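Local coordinates for protein yciO (Escherichia coli, PDB 1K7J) that is of unknown function but belongs to the SUA5 (YrdC-like) family and may bind double-stranded RNA, at residues Leu75-Met89 against Thr98-Arg110. Residues are numbered along the deposited sequence; the frame is centred on the assembly and turned at random.
Sequences LSTYSFVDNVAFRLM and TFILKGTKEVPRR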
loop_
_atom_site.group_PDB
_atom_site.type_symbol
_atom_site.label_atom_id
_atom_site.label_comp_id
_atom_site.label_asym_id
_atom_site.label_seq_id
_atom_site.Cartn_x
_atom_site.Cartn_y
_atom_site.Cartn_z
ATOM N N LEU A 75 4.501 7.461 -9.070
ATOM C CA LEU A 75 4.499 6.062 -9.480
ATOM C C LEU A 75 5.475 5.878 -10.644
ATOM O O LEU A 75 6.237 4.910 -10.686
ATOM C CB LEU A 75 3.083 5.640 -9.896
ATOM C CG LEU A 75 2.870 4.200 -10.378
ATOM C CD1 LEU A 75 1.412 3.805 -10.157
ATOM C CD2 LEU A 75 3.251 4.068 -11.852
ATOM N N SER A 76 5.463 6.829 -11.571
ATOM C CA SER A 76 6.325 6.781 -12.747
ATOM C C SER A 76 7.793 7.047 -12.440
ATOM O O SER A 76 8.655 6.894 -13.308
ATOM C CB SER A 76 5.821 7.775 -13.790
ATOM O OG SER A 76 4.489 7.457 -14.159
ATOM N N THR A 77 8.070 7.457 -11.208
ATOM C CA THR A 77 9.432 7.729 -10.777
ATOM C C THR A 77 10.031 6.449 -10.200
ATOM O O THR A 77 11.226 6.180 -10.347
ATOM C CB THR A 77 9.451 8.822 -9.684
ATOM O OG1 THR A 77 8.852 10.020 -10.195
ATOM C CG2 THR A 77 10.878 9.122 -9.243
ATOM N N TYR A 78 9.183 5.650 -9.560
ATOM C CA TYR A 78 9.624 4.414 -8.931
ATOM C C TYR A 78 9.437 3.137 -9.742
ATOM O O TYR A 78 9.856 2.070 -9.309
ATOM C CB TYR A 78 8.958 4.263 -7.559
ATOM C CG TYR A 78 9.507 5.236 -6.540
ATOM C CD1 TYR A 78 9.178 6.591 -6.591
ATOM C CD2 TYR A 78 10.404 4.812 -5.561
ATOM C CE1 TYR A 78 9.736 7.504 -5.692
ATOM C CE2 TYR A 78 10.966 5.713 -4.660
ATOM C CZ TYR A 78 10.630 7.054 -4.731
ATOM O OH TYR A 78 11.194 7.940 -3.844
ATOM N N SER A 79 8.806 3.231 -10.907
ATOM C CA SER A 79 8.625 2.050 -11.744
ATOM C C SER A 79 8.779 2.437 -13.208
ATOM O O SER A 79 8.659 3.612 -13.562
ATOM C CB SER A 79 7.248 1.412 -11.505
ATOM O OG SER A 79 6.195 2.296 -11.838
ATOM N N PHE A 80 9.071 1.453 -14.052
ATOM C CA PHE A 80 9.235 1.701 -15.480
ATOM C C PHE A 80 7.863 1.662 -16.142
ATOM O O PHE A 80 7.191 0.625 -16.167
ATOM C CB PHE A 80 10.163 0.654 -16.095
ATOM C CG PHE A 80 11.598 0.787 -15.656
ATOM C CD1 PHE A 80 12.350 1.899 -16.023
ATOM C CD2 PHE A 80 12.199 -0.205 -14.885
ATOM C CE1 PHE A 80 13.689 2.022 -15.628
ATOM C CE2 PHE A 80 13.530 -0.093 -14.487
ATOM C CZ PHE A 80 14.277 1.021 -14.859
ATOM N N VAL A 81 7.457 2.807 -16.677
ATOM C CA VAL A 81 6.152 2.946 -17.306
ATOM C C VAL A 81 6.252 3.237 -18.801
ATOM O O VAL A 81 6.798 4.263 -19.199
ATOM C CB VAL A 81 5.361 4.091 -16.628
ATOM C CG1 VAL A 81 3.971 4.211 -17.244
ATOM C CG2 VAL A 81 5.262 3.836 -15.127
ATOM N N ASP A 82 5.730 2.331 -19.626
ATOM C CA ASP A 82 5.755 2.551 -21.069
ATOM C C ASP A 82 4.395 3.065 -21.527
ATOM O O ASP A 82 3.506 3.289 -20.705
ATOM C CB ASP A 82 6.142 1.273 -21.836
ATOM C CG ASP A 82 5.178 0.118 -21.612
ATOM O OD1 ASP A 82 4.040 0.337 -21.138
ATOM O OD2 ASP A 82 5.566 -1.026 -21.938
ATOM N N ASN A 83 4.233 3.252 -22.831
ATOM C CA ASN A 83 2.984 3.773 -23.376
ATOM C C ASN A 83 1.732 3.008 -22.959
ATOM O O ASN A 83 0.756 3.609 -22.512
ATOM C CB ASN A 83 3.049 3.820 -24.906
ATOM C CG ASN A 83 1.806 4.436 -25.521
ATOM O OD1 ASN A 83 1.550 5.635 -25.368
ATOM N ND2 ASN A 83 1.018 3.618 -26.211
ATOM N N VAL A 84 1.758 1.689 -23.115
ATOM C CA VAL A 84 0.609 0.864 -22.764
ATOM C C VAL A 84 0.209 1.052 -21.304
ATOM O O VAL A 84 -0.961 1.302 -21.000
ATOM C CB VAL A 84 0.900 -0.630 -23.035
ATOM C CG1 VAL A 84 -0.203 -1.496 -22.448
ATOM C CG2 VAL A 84 1.000 -0.872 -24.538
ATOM N N ALA A 85 1.184 0.946 -20.408
ATOM C CA ALA A 85 0.928 1.097 -18.981
ATOM C C ALA A 85 0.438 2.498 -18.629
ATOM O O ALA A 85 -0.498 2.659 -17.845
ATOM C CB ALA A 85 2.188 0.776 -18.189
ATOM N N PHE A 86 1.076 3.511 -19.206
ATOM C CA PHE A 86 0.701 4.891 -18.930
ATOM C C PHE A 86 -0.752 5.182 -19.282
ATOM O O PHE A 86 -1.499 5.724 -18.465
ATOM C CB PHE A 86 1.597 5.857 -19.702
ATOM C CG PHE A 86 1.294 7.300 -19.428
ATOM C CD1 PHE A 86 1.591 7.862 -18.189
ATOM C CD2 PHE A 86 0.682 8.092 -20.395
ATOM C CE1 PHE A 86 1.281 9.195 -17.916
ATOM C CE2 PHE A 86 0.369 9.424 -20.133
ATOM C CZ PHE A 86 0.670 9.975 -18.892
ATOM N N ARG A 87 -1.149 4.826 -20.498
ATOM C CA ARG A 87 -2.513 5.072 -20.948
ATOM C C ARG A 87 -3.547 4.372 -20.075
ATOM O O ARG A 87 -4.593 4.941 -19.761
ATOM C CB ARG A 87 -2.676 4.626 -22.401
ATOM C CG ARG A 87 -1.801 5.380 -23.384
ATOM C CD ARG A 87 -2.277 5.123 -24.803
ATOM N NE ARG A 87 -3.648 5.596 -24.981
ATOM C CZ ARG A 87 -4.452 5.222 -25.971
ATOM N NH1 ARG A 87 -4.029 4.359 -26.886
ATOM N NH2 ARG A 87 -5.685 5.708 -26.041
ATOM N N LEU A 88 -3.255 3.142 -19.675
ATOM C CA LEU A 88 -4.187 2.403 -18.836
ATOM C C LEU A 88 -4.294 2.995 -17.436
ATOM O O LEU A 88 -5.394 3.167 -16.908
ATOM C CB LEU A 88 -3.771 0.932 -18.755
ATOM C CG LEU A 88 -4.074 0.116 -20.015
ATOM C CD1 LEU A 88 -3.379 -1.237 -19.948
ATOM C CD2 LEU A 88 -5.585 -0.057 -20.148
HETATM N N MSE A 89 -3.161 3.331 -16.830
HETATM C CA MSE A 89 -3.200 3.877 -15.481
HETATM C C MSE A 89 -3.711 5.308 -15.389
HETATM O O MSE A 89 -4.352 5.665 -14.410
HETATM C CB MSE A 89 -1.824 3.778 -14.822
HETATM C CG MSE A 89 -1.361 2.353 -14.619
HETATM SE SE MSE A 89 0.299 2.296 -13.623
HETATM C CE MSE A 89 1.457 3.125 -14.963
ATOM N N THR A 98 -3.827 -2.026 -7.826
ATOM C CA THR A 98 -2.412 -2.215 -7.546
ATOM C C THR A 98 -1.892 -2.674 -8.905
ATOM O O THR A 98 -2.414 -3.629 -9.485
ATOM C CB THR A 98 -2.144 -3.316 -6.515
ATOM O OG1 THR A 98 -2.672 -2.916 -5.248
ATOM C CG2 THR A 98 -0.641 -3.554 -6.377
ATOM N N PHE A 99 -0.886 -1.984 -9.424
ATOM C CA PHE A 99 -0.338 -2.331 -10.728
ATOM C C PHE A 99 1.052 -2.921 -10.581
ATOM O O PHE A 99 1.931 -2.299 -9.991
ATOM C CB PHE A 99 -0.280 -1.081 -11.610
ATOM C CG PHE A 99 -1.618 -0.425 -11.823
ATOM C CD1 PHE A 99 -2.588 -1.038 -12.608
ATOM C CD2 PHE A 99 -1.907 0.806 -11.232
ATOM C CE1 PHE A 99 -3.833 -0.437 -12.805
ATOM C CE2 PHE A 99 -3.149 1.416 -11.425
ATOM C CZ PHE A 99 -4.113 0.789 -12.215
ATOM N N ILE A 100 1.253 -4.122 -11.108
ATOM C CA ILE A 100 2.564 -4.752 -11.017
ATOM C C ILE A 100 3.426 -4.280 -12.179
ATOM O O ILE A 100 3.066 -4.450 -13.345
ATOM C CB ILE A 100 2.466 -6.291 -11.048
ATOM C CG1 ILE A 100 1.492 -6.774 -9.970
ATOM C CG2 ILE A 100 3.848 -6.902 -10.839
ATOM C CD1 ILE A 100 1.763 -6.221 -8.592
ATOM N N LEU A 101 4.563 -3.679 -11.843
ATOM C CA LEU A 101 5.500 -3.155 -12.829
ATOM C C LEU A 101 6.928 -3.417 -12.370
ATOM O O LEU A 101 7.164 -3.812 -11.229
ATOM C CB LEU A 101 5.298 -1.643 -12.982
ATOM C CG LEU A 101 3.961 -1.190 -13.573
ATOM C CD1 LEU A 101 3.632 0.212 -13.097
ATOM C CD2 LEU A 101 4.027 -1.257 -15.093
ATOM N N LYS A 102 7.885 -3.208 -13.265
ATOM C CA LYS A 102 9.279 -3.390 -12.895
ATOM C C LYS A 102 9.706 -2.142 -12.132
ATOM O O LYS A 102 9.413 -1.021 -12.551
ATOM C CB LYS A 102 10.147 -3.563 -14.143
ATOM C CG LYS A 102 9.869 -4.850 -14.902
ATOM C CD LYS A 102 10.853 -5.048 -16.044
ATOM C CE LYS A 102 12.283 -5.156 -15.536
ATOM N NZ LYS A 102 13.254 -5.379 -16.650
ATOM N N GLY A 103 10.393 -2.339 -11.010
ATOM C CA GLY A 103 10.841 -1.212 -10.211
ATOM C C GLY A 103 12.116 -0.583 -10.737
ATOM O O GLY A 103 12.966 -1.266 -11.309
ATOM N N THR A 104 12.250 0.727 -10.553
ATOM C CA THR A 104 13.447 1.434 -11.007
ATOM C C THR A 104 14.516 1.370 -9.926
ATOM O O THR A 104 14.304 0.769 -8.870
ATOM C CB THR A 104 13.160 2.917 -11.300
ATOM O OG1 THR A 104 12.810 3.587 -10.080
ATOM C CG2 THR A 104 12.024 3.052 -12.297
ATOM N N LYS A 105 15.656 2.005 -10.188
ATOM C CA LYS A 105 16.760 2.024 -9.232
ATOM C C LYS A 105 16.425 2.825 -7.975
ATOM O O LYS A 105 17.185 2.829 -7.005
ATOM C CB LYS A 105 18.021 2.584 -9.898
ATOM C CG LYS A 105 18.532 1.726 -11.043
ATOM C CD LYS A 105 18.917 0.333 -10.553
ATOM C CE LYS A 105 19.111 -0.634 -11.715
ATOM N NZ LYS A 105 20.147 -0.175 -12.674
ATOM N N GLU A 106 15.287 3.510 -7.999
ATOM C CA GLU A 106 14.831 4.286 -6.849
ATOM C C GLU A 106 14.433 3.301 -5.757
ATOM O O GLU A 106 14.407 3.639 -4.572
ATOM C CB GLU A 106 13.599 5.120 -7.217
ATOM C CG GLU A 106 13.852 6.239 -8.205
ATOM C CD GLU A 106 14.293 7.523 -7.530
ATOM O OE1 GLU A 106 14.675 7.478 -6.341
ATOM O OE2 GLU A 106 14.263 8.578 -8.199
ATOM N N VAL A 107 14.131 2.075 -6.173
ATOM C CA VAL A 107 13.694 1.031 -5.255
ATOM C C VAL A 107 14.793 0.079 -4.801
ATOM O O VAL A 107 15.497 -0.502 -5.625
ATOM C CB VAL A 107 12.590 0.171 -5.899
ATOM C CG1 VAL A 107 11.988 -0.750 -4.861
ATOM C CG2 VAL A 107 11.531 1.064 -6.529
ATOM N N PRO A 108 14.951 -0.093 -3.478
ATOM C CA PRO A 108 15.978 -1.002 -2.957
ATOM C C PRO A 108 15.759 -2.394 -3.548
ATOM O O PRO A 108 14.625 -2.872 -3.630
ATOM C CB PRO A 108 15.728 -0.971 -1.454
ATOM C CG PRO A 108 15.259 0.430 -1.229
ATOM C CD PRO A 108 14.297 0.643 -2.381
ATOM N N ARG A 109 16.844 -3.037 -3.961
ATOM C CA ARG A 109 16.775 -4.366 -4.559
ATOM C C ARG A 109 15.951 -5.359 -3.743
ATOM O O ARG A 109 15.178 -6.137 -4.302
ATOM C CB ARG A 109 18.192 -4.915 -4.754
ATOM C CG ARG A 109 18.259 -6.274 -5.432
ATOM C CD ARG A 109 19.702 -6.770 -5.506
ATOM N NE ARG A 109 19.806 -8.114 -6.074
ATOM C CZ ARG A 109 19.513 -8.426 -7.333
ATOM N NH1 ARG A 109 19.093 -7.488 -8.177
ATOM N NH2 ARG A 109 19.638 -9.680 -7.753
ATOM N N ARG A 110 16.114 -5.328 -2.423
ATOM C CA ARG A 110 15.400 -6.247 -1.533
ATOM C C ARG A 110 13.879 -6.177 -1.622
ATOM O O ARG A 110 13.188 -7.117 -1.225
ATOM C CB ARG A 110 15.828 -6.008 -0.082
ATOM C CG ARG A 110 15.622 -4.579 0.390
ATOM C CD ARG A 110 16.203 -4.355 1.778
ATOM N NE ARG A 110 16.307 -2.930 2.081
ATOM C CZ ARG A 110 15.281 -2.150 2.405
ATOM N NH1 ARG A 110 14.055 -2.650 2.486
ATOM N NH2 ARG A 110 15.484 -0.857 2.623
HETATM O O HOH W 1 7.368 -2.152 -15.865
#
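Thr104 faces the last carbonyls of helix 72-78 with CB and OG1, and the chain just after it with CG2. Its CB lies 3.9 Å from both Thr77 O and Tyr78 O. OG1, flanked by its own backbone N and C (chi1 66°), donates in the carbonyl plane to a lone pair of Thr77 O and accepts from Glu106 N, forming an ST turn. CG2 packs against the backbone of Ser79 and sits over the centre of the Phe80 ring, 3.8 Å from its centroid, a CH-pi contact. A valine here would probably leave Thr77 O and Glu106 N without their hydroxyl partner.

Backbone bonds flank this side chain: Thr104 N donates to Tyr78 O at 3.0 Å, and Phe80 N to Lys102 O at 2.9 Å. They form a single beta bridge between Ser79 and Gly103, by which the link between helices 72-78 and 83-90 is tied to the chain leaving strand 97-102 of the mixed sheet. A water joins Phe80 O to Lys102 N. Nearby, Glu106 CB lies over a face of the Tyr78 ring, whereas Val107 CG2 approaches that ring at its edge.

The axis of helix 83-89 runs nearly antiparallel to that of strand 98-102, at 163°. Leu101 reaches both helices, CD1 against Leu75 CD2 and CD2 4.1 Å from Ala85 CB. Selenomethionine Met89 runs counter to Phe99: CG stands 3.7 Å from the ring centroid, over its face, and a bend at chi3 (-67°) turns CE to Leu101 CD1, while SE makes an oblique Met-aromatic contact, 3.6 Å from Phe99 CD2.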